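Local coordinates for protein probable chitinase A (Chromobacterium violaceum, PDB 4TX8) that probably hydrolyses internal glycosidic bonds of chitin as a family 18 glycoside hydrolase that also carries a carbohydrate-binding module, probably for chitin, at residues Y112-A117 / T396-W401; I136-A141 / K175-S180. One frame throughout, in Å; residues are numbered along the deposited sequence.

Contact 1: residues Y112-A117 / T396-W401; sequences YWHNFA and TWSINW
His114 lies flat on the side chain of Asn400, and the two residues satisfy several of each other's polar atoms. Imidazole and carboxamide are stacked with their planes only 3° apart, and Asn400 CB makes a CH-pi contact 3.4 Å from the centroid of the His114 ring, almost on its normal. With CG turned beside its own backbone N (chi1 -70°), Asn400 presents OD1 to His114 N at 2.8 Å; the bond is straight at hydrogen, 171°, but the N-H arrives from above the carboxamide plane. Asn400 ND2, the other end of the amide, donates to a water 3.0 Å away that in turn donates to His114 O, and the backbone of His114 is thus gripped on both its N-H and its C=O. The setting is the seam of the (beta/alpha)8 barrel of family 18 glycoside hydrolases, where the last strand, 393-397, runs parallel to the first, 108-114; Tyr112 N gives a weak bond to Thr396 O, and helix 399-404 begins one residue after the last strand. Ser398, at the N-cap of that helix and preceded by a cis peptide, has a doubly used hydroxyl: OG accepts from Trp401 N at 3.1 Å and shares a hydrogen bond with His114 NE2 at 2.8 Å. One strand-end carbonyl also serves the helix start, Ile399 N donating to Tyr112 O at 2.8 Å. Around these bonds gather aromatic rings. Trp397 CE3 meets Tyr112 CB at 3.5 Å, the edge of His114 points to the face of Trp401, and the Phe116 and Trp397 rings meet at their edges. Two further polar ends find partners outside the segments: Tyr112 OH is hydrogen-bonded to Asp216 OD2, and Trp113 NE1 donates to Phe124 O.

Contact 2: residues I136-A141 / K175-S180; sequences IVVAFA and KKVVLS
Parallel neighbours in the beta barrel of the GH18 domain, strands 135-143 and 176-182 are joined through helix 160-171 in the beta-alpha-beta connection that builds this fold. Along 136-141 and 175-180 the backbones exchange donors and acceptors in turn: Ile136 N gives to Lys176 O at 2.7 Å, Val178 N to Ile136 O, Val138 N to Val178 O at 2.7 Å, and Ser180 N to Val138 O. The segment axes diverge by 23°, in keeping with the twist of a barrel. Side chains split between two faces. Ile136, Val138, Val177 and Leu179 share one, where the Val138 methyls divide their work: CG2 meets Val177 CG1 at 4.0 Å, while CG1, anti to the backbone N (chi1 174°), lies beside Leu179 CD1. Leu179 also reaches forward with CD2, which touches Ala141 CB at 3.8 Å. The other face carries Val137 and Val178, whose CG1 and CG2 meet, and Val137 CG1 also packs on Ser180 CB, at 3.6 Å. This face looks into the barrel, toward Asp216 on the next strand, 214-218, to which Ser180 OG is hydrogen-bonded. Lys175, at the opposite end, sends NZ away from the pairing to the carbonyls of Trp133 and Ala131. Beyond Val138 the ladder changes step: a cis peptide precedes Phe140, and the next N-H to cross is that of Ala141, which donates to Ser180 O at 2.9 Å with an angle of 175° at hydrogen. Next to this cis bond the phenyl group lies back over its predecessor, Ala139 CB lying over the ring centre, and sets its edge against the serine, Phe140 CD1 standing 3.4 Å from Ser180 OG.

Overall arrangement
The centres of the two contacts lie about 10 Å apart in one continuous barrel sheet, and they touch because strands 108-114 and 135-143 are neighbours in it. Trp113 N reaches Val137 O at 2.8 Å and Asn115 N reaches Ala139 O at 2.7 Å, both probable hydrogen bonds. Four strands therefore stand side by side, in the order 393-397, 108-114, 135-143 and 176-182. Contact 2 joins strands close in sequence, nested inside the long loop that contact 1 closes. The principle illustrated is that local crossovers build the barrel strand by strand, whereas one long-range pairing of first and last strands shuts it.

Contact 1: residues Y112-A117 / T396-W401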
ATOM      1  N   TYR A 112      -0.689  -3.940   2.534  1.00 20.09           N
ATOM      2  CA  TYR A 112      -1.815  -3.676   3.421  1.00 22.66           C
ATOM      3  C   TYR A 112      -2.366  -4.964   4.022  1.00 25.53           C
ATOM      4  O   TYR A 112      -2.605  -5.943   3.315  1.00 23.57           O
ATOM      5  CB  TYR A 112      -2.928  -2.932   2.680  1.00 18.68           C
ATOM      6  CG  TYR A 112      -2.599  -1.492   2.364  1.00 19.56           C
ATOM      7  CD1 TYR A 112      -1.795  -1.163   1.278  1.00 20.48           C
ATOM      8  CD2 TYR A 112      -3.082  -0.461   3.162  1.00 18.92           C
ATOM      9  CE1 TYR A 112      -1.484   0.155   0.992  1.00 23.21           C
ATOM     10  CE2 TYR A 112      -2.783   0.862   2.882  1.00 19.73           C
ATOM     11  CZ  TYR A 112      -1.980   1.162   1.799  1.00 22.95           C
ATOM     12  OH  TYR A 112      -1.682   2.475   1.522  1.00 22.36           O
ATOM     13  N   TRP A 113      -2.565  -4.938   5.335  1.00 23.04           N
ATOM     14  CA  TRP A 113      -3.116  -6.057   6.087  1.00 21.80           C
ATOM     15  C   TRP A 113      -4.590  -5.775   6.397  1.00 22.71           C
ATOM     16  O   TRP A 113      -4.910  -4.767   7.029  1.00 24.44           O
ATOM     17  CB  TRP A 113      -2.292  -6.264   7.366  1.00 19.55           C
ATOM     18  CG  TRP A 113      -2.782  -7.307   8.330  1.00 23.30           C
ATOM     19  CD1 TRP A 113      -2.487  -8.640   8.319  1.00 24.62           C
ATOM     20  CD2 TRP A 113      -3.611  -7.090   9.479  1.00 23.03           C
ATOM     21  NE1 TRP A 113      -3.097  -9.269   9.380  1.00 24.97           N
ATOM     22  CE2 TRP A 113      -3.793  -8.339  10.107  1.00 22.17           C
ATOM     23  CE3 TRP A 113      -4.224  -5.961  10.032  1.00 27.46           C
ATOM     24  CZ2 TRP A 113      -4.564  -8.492  11.259  1.00 23.77           C
ATOM     25  CZ3 TRP A 113      -4.992  -6.114  11.180  1.00 31.54           C
ATOM     26  CH2 TRP A 113      -5.154  -7.371  11.780  1.00 26.31           C
ATOM     27  N   HIS A 114      -5.485  -6.646   5.930  1.00 24.68           N
ATOM     28  CA  HIS A 114      -6.927  -6.441   6.110  1.00 24.68           C
ATOM     29  C   HIS A 114      -7.355  -6.556   7.570  1.00 23.07           C
ATOM     30  O   HIS A 114      -7.303  -7.642   8.147  1.00 24.44           O
ATOM     31  CB  HIS A 114      -7.745  -7.453   5.297  1.00 20.67           C
ATOM     32  CG  HIS A 114      -7.527  -7.389   3.818  1.00 24.02           C
ATOM     33  ND1 HIS A 114      -8.245  -8.166   2.934  1.00 21.31           N
ATOM     34  CD2 HIS A 114      -6.674  -6.654   3.065  1.00 27.61           C
ATOM     35  CE1 HIS A 114      -7.845  -7.910   1.700  1.00 25.58           C
ATOM     36  NE2 HIS A 114      -6.894  -6.996   1.752  1.00 23.98           N
ATOM     37  N   ASN A 115      -7.804  -5.451   8.155  1.00 18.04           N
ATOM     38  CA  ASN A 115      -8.431  -5.499   9.472  1.00 19.57           C
ATOM     39  C   ASN A 115      -9.929  -5.757   9.305  1.00 23.48           C
ATOM     40  O   ASN A 115     -10.766  -5.101   9.927  1.00 23.16           O
ATOM     41  CB  ASN A 115      -8.182  -4.198  10.242  1.00 18.15           C
ATOM     42  CG  ASN A 115      -8.719  -4.243  11.662  1.00 25.66           C
ATOM     43  OD1 ASN A 115      -8.574  -5.243  12.364  1.00 24.64           O
ATOM     44  ND2 ASN A 115      -9.370  -3.164  12.080  1.00 25.91           N
ATOM     45  N   PHE A 116     -10.252  -6.717   8.442  1.00 25.65           N
ATOM     46  CA  PHE A 116     -11.635  -7.015   8.088  1.00 26.82           C
ATOM     47  C   PHE A 116     -11.711  -8.287   7.252  1.00 29.87           C
ATOM     48  O   PHE A 116     -10.685  -8.824   6.830  1.00 23.47           O
ATOM     49  CB  PHE A 116     -12.268  -5.844   7.323  1.00 24.44           C
ATOM     50  CG  PHE A 116     -11.504  -5.429   6.088  1.00 24.08           C
ATOM     51  CD1 PHE A 116     -10.487  -4.485   6.167  1.00 20.43           C
ATOM     52  CD2 PHE A 116     -11.812  -5.972   4.849  1.00 24.46           C
ATOM     53  CE1 PHE A 116      -9.787  -4.095   5.032  1.00 22.35           C
ATOM     54  CE2 PHE A 116     -11.114  -5.588   3.712  1.00 23.45           C
ATOM     55  CZ  PHE A 116     -10.101  -4.647   3.803  1.00 23.18           C
ATOM     56  N   ALA A 117     -12.931  -8.765   7.021  1.00 26.39           N
ATOM     57  CA  ALA A 117     -13.160  -9.893   6.125  1.00 23.78           C
ATOM     58  C   ALA A 117     -13.670  -9.392   4.782  1.00 23.81           C
ATOM     59  O   ALA A 117     -14.419  -8.418   4.721  1.00 25.86           O
ATOM     60  CB  ALA A 117     -14.154 -10.884   6.742  1.00 21.29           C
ATOM     61  N   THR A 396       1.913  -2.781  -2.357  1.00 24.07           N
ATOM     62  CA  THR A 396       0.824  -3.566  -2.936  1.00 25.39           C
ATOM     63  C   THR A 396      -0.423  -3.647  -2.079  1.00 23.45           C
ATOM     64  O   THR A 396      -0.344  -3.791  -0.861  1.00 21.88           O
ATOM     65  CB  THR A 396       1.226  -5.029  -3.195  1.00 30.56           C
ATOM     66  OG1 THR A 396       2.602  -5.227  -2.854  1.00 46.69           O
ATOM     67  CG2 THR A 396       0.985  -5.382  -4.622  1.00 28.88           C
ATOM     68  N   TRP A 397      -1.570  -3.585  -2.743  1.00 19.44           N
ATOM     69  CA  TRP A 397      -2.808  -4.105  -2.192  1.00 21.06           C
ATOM     70  C   TRP A 397      -2.964  -5.523  -2.728  1.00 20.94           C
ATOM     71  O   TRP A 397      -3.210  -5.689  -3.918  1.00 20.74           O
ATOM     72  CB  TRP A 397      -4.001  -3.245  -2.603  1.00 19.24           C
ATOM     73  CG  TRP A 397      -5.291  -3.651  -1.969  1.00 21.58           C
ATOM     74  CD1 TRP A 397      -6.214  -4.526  -2.464  1.00 21.23           C
ATOM     75  CD2 TRP A 397      -5.804  -3.194  -0.713  1.00 21.62           C
ATOM     76  NE1 TRP A 397      -7.274  -4.641  -1.593  1.00 21.51           N
ATOM     77  CE2 TRP A 397      -7.044  -3.835  -0.508  1.00 22.09           C
ATOM     78  CE3 TRP A 397      -5.336  -2.305   0.258  1.00 20.24           C
ATOM     79  CZ2 TRP A 397      -7.818  -3.616   0.627  1.00 24.63           C
ATOM     80  CZ3 TRP A 397      -6.109  -2.088   1.389  1.00 21.72           C
ATOM     81  CH2 TRP A 397      -7.336  -2.741   1.563  1.00 22.52           C
ATOM     82  N   SER A 398      -2.825  -6.548  -1.887  1.00 21.70           N
ATOM     83  CA  SER A 398      -2.627  -6.418  -0.449  1.00 21.72           C
ATOM     84  C   SER A 398      -1.901  -7.646   0.084  1.00 25.63           C
ATOM     85  O   SER A 398      -1.721  -8.629  -0.634  1.00 27.26           O
ATOM     86  CB  SER A 398      -3.969  -6.276   0.270  1.00 21.20           C
ATOM     87  OG  SER A 398      -4.745  -7.455   0.096  1.00 22.32           O
ATOM     88  N   ILE A 399      -1.510  -7.593   1.353  1.00 20.36           N
ATOM     89  CA  ILE A 399      -0.930  -8.747   2.029  1.00 23.15           C
ATOM     90  C   ILE A 399      -1.903  -9.931   2.024  1.00 24.43           C
ATOM     91  O   ILE A 399      -1.515 -11.067   1.740  1.00 25.66           O
ATOM     92  CB  ILE A 399      -0.532  -8.393   3.480  1.00 23.67           C
ATOM     93  CG1 ILE A 399       0.575  -7.332   3.473  1.00 19.48           C
ATOM     94  CG2 ILE A 399      -0.101  -9.636   4.246  1.00 18.87           C
ATOM     95  CD1 ILE A 399       1.133  -7.008   4.843  1.00 21.02           C
ATOM     96  N   ASN A 400      -3.172  -9.658   2.313  1.00 22.76           N
ATOM     97  CA  ASN A 400      -4.189 -10.707   2.357  1.00 22.59           C
ATOM     98  C   ASN A 400      -4.463 -11.347   1.000  1.00 23.80           C
ATOM     99  O   ASN A 400      -4.575 -12.568   0.902  1.00 23.30           O
ATOM    100  CB  ASN A 400      -5.489 -10.156   2.934  1.00 22.60           C
ATOM    101  CG  ASN A 400      -5.380  -9.855   4.413  1.00 25.05           C
ATOM    102  OD1 ASN A 400      -4.540  -9.058   4.831  1.00 20.69           O
ATOM    103  ND2 ASN A 400      -6.229 -10.490   5.214  1.00 19.88           N
ATOM    104  N   TRP A 401      -4.579 -10.532  -0.044  1.00 20.56           N
ATOM    105  CA  TRP A 401      -4.804 -11.086  -1.372  1.00 22.55           C
ATOM    106  C   TRP A 401      -3.583 -11.873  -1.829  1.00 24.49           C
ATOM    107  O   TRP A 401      -3.718 -12.919  -2.465  1.00 25.69           O
ATOM    108  CB  TRP A 401      -5.154  -9.992  -2.383  1.00 20.92           C
ATOM    109  CG  TRP A 401      -6.612  -9.669  -2.384  1.00 21.54           C
ATOM    110  CD1 TRP A 401      -7.193  -8.489  -2.027  1.00 22.23           C
ATOM    111  CD2 TRP A 401      -7.683 -10.555  -2.736  1.00 24.49           C
ATOM    112  NE1 TRP A 401      -8.561  -8.579  -2.148  1.00 25.06           N
ATOM    113  CE2 TRP A 401      -8.887  -9.839  -2.581  1.00 25.02           C
ATOM    114  CE3 TRP A 401      -7.739 -11.882  -3.175  1.00 26.94           C
ATOM    115  CZ2 TRP A 401     -10.132 -10.406  -2.844  1.00 25.27           C
ATOM    116  CZ3 TRP A 401      -8.981 -12.445  -3.437  1.00 27.51           C
ATOM    117  CH2 TRP A 401     -10.158 -11.706  -3.272  1.00 26.03           C
TER
HETATM  118  O   HOH W   1      -5.638  -9.823   8.099  1.00 21.16           O

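Contact 2: residues I136-A141 / K175-S180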
ATOM      1  N   ILE A 136       4.156  -3.274   7.223  1.00 22.97           N
ATOM      2  CA  ILE A 136       2.816  -3.831   7.328  1.00 22.20           C
ATOM      3  C   ILE A 136       1.824  -2.718   7.638  1.00 24.18           C
ATOM      4  O   ILE A 136       1.849  -2.139   8.723  1.00 24.74           O
ATOM      5  CB  ILE A 136       2.746  -4.916   8.417  1.00 23.34           C
ATOM      6  CG1 ILE A 136       3.805  -5.992   8.160  1.00 29.25           C
ATOM      7  CG2 ILE A 136       1.357  -5.522   8.473  1.00 21.25           C
ATOM      8  CD1 ILE A 136       4.045  -6.911   9.339  1.00 29.97           C
ATOM      9  N   VAL A 137       0.958  -2.412   6.678  1.00 22.61           N
ATOM     10  CA  VAL A 137       0.021  -1.307   6.834  1.00 21.50           C
ATOM     11  C   VAL A 137      -1.366  -1.800   7.216  1.00 23.55           C
ATOM     12  O   VAL A 137      -2.061  -2.412   6.406  1.00 23.56           O
ATOM     13  CB  VAL A 137      -0.088  -0.470   5.552  1.00 21.42           C
ATOM     14  CG1 VAL A 137      -0.921   0.770   5.813  1.00 20.86           C
ATOM     15  CG2 VAL A 137       1.294  -0.088   5.046  1.00 18.41           C
ATOM     16  N   VAL A 138      -1.766  -1.517   8.451  1.00 22.76           N
ATOM     17  CA  VAL A 138      -3.047  -1.972   8.973  1.00 22.22           C
ATOM     18  C   VAL A 138      -4.206  -1.166   8.387  1.00 22.22           C
ATOM     19  O   VAL A 138      -4.273   0.054   8.537  1.00 24.39           O
ATOM     20  CB  VAL A 138      -3.077  -1.887  10.510  1.00 24.89           C
ATOM     21  CG1 VAL A 138      -4.465  -2.211  11.034  1.00 22.70           C
ATOM     22  CG2 VAL A 138      -2.038  -2.834  11.106  1.00 23.01           C
ATOM     23  N   ALA A 139      -5.113  -1.869   7.715  1.00 19.61           N
ATOM     24  CA  ALA A 139      -6.228  -1.250   7.009  1.00 21.73           C
ATOM     25  C   ALA A 139      -7.574  -1.721   7.567  1.00 26.09           C
ATOM     26  O   ALA A 139      -7.915  -2.893   7.418  1.00 29.17           O
ATOM     27  CB  ALA A 139      -6.134  -1.574   5.530  1.00 21.17           C
ATOM     28  N   PHE A 140      -8.356  -0.835   8.184  1.00 25.66           N
ATOM     29  CA  PHE A 140      -8.069   0.592   8.302  1.00 23.04           C
ATOM     30  C   PHE A 140      -8.479   1.116   9.671  1.00 28.09           C
ATOM     31  O   PHE A 140      -9.098   0.403  10.460  1.00 28.60           O
ATOM     32  CB  PHE A 140      -8.826   1.399   7.244  1.00 21.80           C
ATOM     33  CG  PHE A 140      -8.461   1.068   5.830  1.00 22.66           C
ATOM     34  CD1 PHE A 140      -7.440   1.752   5.187  1.00 20.89           C
ATOM     35  CD2 PHE A 140      -9.161   0.098   5.130  1.00 21.95           C
ATOM     36  CE1 PHE A 140      -7.108   1.459   3.872  1.00 21.07           C
ATOM     37  CE2 PHE A 140      -8.835  -0.200   3.813  1.00 24.61           C
ATOM     38  CZ  PHE A 140      -7.808   0.482   3.185  1.00 22.65           C
ATOM     39  N   ALA A 141      -8.164   2.380   9.930  1.00 27.86           N
ATOM     40  CA  ALA A 141      -8.777   3.106  11.035  1.00 26.82           C
ATOM     41  C   ALA A 141     -10.155   3.591  10.594  1.00 29.88           C
ATOM     42  O   ALA A 141     -10.441   3.647   9.395  1.00 29.02           O
ATOM     43  CB  ALA A 141      -7.904   4.275  11.472  1.00 25.80           C
ATOM     44  N   LYS A 175      10.478  -4.872  10.948  1.00 29.87           N
ATOM     45  CA  LYS A 175       9.319  -4.407  10.193  1.00 29.12           C
ATOM     46  C   LYS A 175       8.706  -3.158  10.818  1.00 29.26           C
ATOM     47  O   LYS A 175       8.809  -2.935  12.023  1.00 29.80           O
ATOM     48  CB  LYS A 175       8.249  -5.499  10.094  1.00 29.27           C
ATOM     49  CG  LYS A 175       8.532  -6.592   9.075  1.00 30.47           C
ATOM     50  CD  LYS A 175       9.309  -7.746   9.685  1.00 36.08           C
ATOM     51  CE  LYS A 175       9.391  -8.932   8.734  1.00 32.01           C
ATOM     52  NZ  LYS A 175      10.146  -8.609   7.488  1.00 30.05           N
ATOM     53  N   LYS A 176       8.067  -2.345   9.987  1.00 29.12           N
ATOM     54  CA  LYS A 176       7.253  -1.241  10.478  1.00 26.98           C
ATOM     55  C   LYS A 176       5.785  -1.641  10.417  1.00 26.80           C
ATOM     56  O   LYS A 176       5.359  -2.323   9.484  1.00 25.61           O
ATOM     57  CB  LYS A 176       7.495   0.030   9.661  1.00 30.25           C
ATOM     58  CG  LYS A 176       8.907   0.572   9.768  1.00 35.10           C
ATOM     59  CD  LYS A 176       9.222   0.988  11.193  1.00 36.57           C
ATOM     60  CE  LYS A 176      10.669   1.414  11.334  1.00 43.45           C
ATOM     61  NZ  LYS A 176      11.028   1.696  12.752  1.00 48.45           N
ATOM     62  N   VAL A 177       5.019  -1.233  11.422  1.00 24.28           N
ATOM     63  CA  VAL A 177       3.586  -1.485  11.444  1.00 25.54           C
ATOM     64  C   VAL A 177       2.855  -0.158  11.582  1.00 25.64           C
ATOM     65  O   VAL A 177       2.927   0.493  12.623  1.00 24.08           O
ATOM     66  CB  VAL A 177       3.181  -2.423  12.593  1.00 25.08           C
ATOM     67  CG1 VAL A 177       1.692  -2.734  12.520  1.00 22.00           C
ATOM     68  CG2 VAL A 177       4.002  -3.707  12.552  1.00 22.88           C
ATOM     69  N   VAL A 178       2.162   0.252  10.527  1.00 23.31           N
ATOM     70  CA  VAL A 178       1.544   1.569  10.527  1.00 27.90           C
ATOM     71  C   VAL A 178       0.030   1.468  10.331  1.00 27.53           C
ATOM     72  O   VAL A 178      -0.475   0.494   9.775  1.00 26.16           O
ATOM     73  CB  VAL A 178       2.188   2.484   9.443  1.00 37.78           C
ATOM     74  CG1 VAL A 178       3.484   1.867   8.932  1.00 38.55           C
ATOM     75  CG2 VAL A 178       1.241   2.751   8.293  1.00 37.78           C
ATOM     76  N   LEU A 179      -0.686   2.474  10.822  1.00 25.84           N
ATOM     77  CA  LEU A 179      -2.139   2.502  10.751  1.00 27.03           C
ATOM     78  C   LEU A 179      -2.594   3.337   9.564  1.00 27.06           C
ATOM     79  O   LEU A 179      -2.219   4.500   9.446  1.00 27.08           O
ATOM     80  CB  LEU A 179      -2.721   3.065  12.049  1.00 25.94           C
ATOM     81  CG  LEU A 179      -4.244   3.162  12.111  1.00 26.17           C
ATOM     82  CD1 LEU A 179      -4.861   1.788  11.919  1.00 24.19           C
ATOM     83  CD2 LEU A 179      -4.693   3.781  13.426  1.00 23.04           C
ATOM     84  N   SER A 180      -3.400   2.754   8.682  1.00 25.59           N
ATOM     85  CA  SER A 180      -3.857   3.485   7.507  1.00 25.24           C
ATOM     86  C   SER A 180      -5.203   4.165   7.720  1.00 25.90           C
ATOM     87  O   SER A 180      -6.129   3.591   8.297  1.00 25.47           O
ATOM     88  CB  SER A 180      -3.950   2.564   6.291  1.00 25.65           C
ATOM     89  OG  SER A 180      -4.361   3.295   5.148  1.00 21.12           O
TER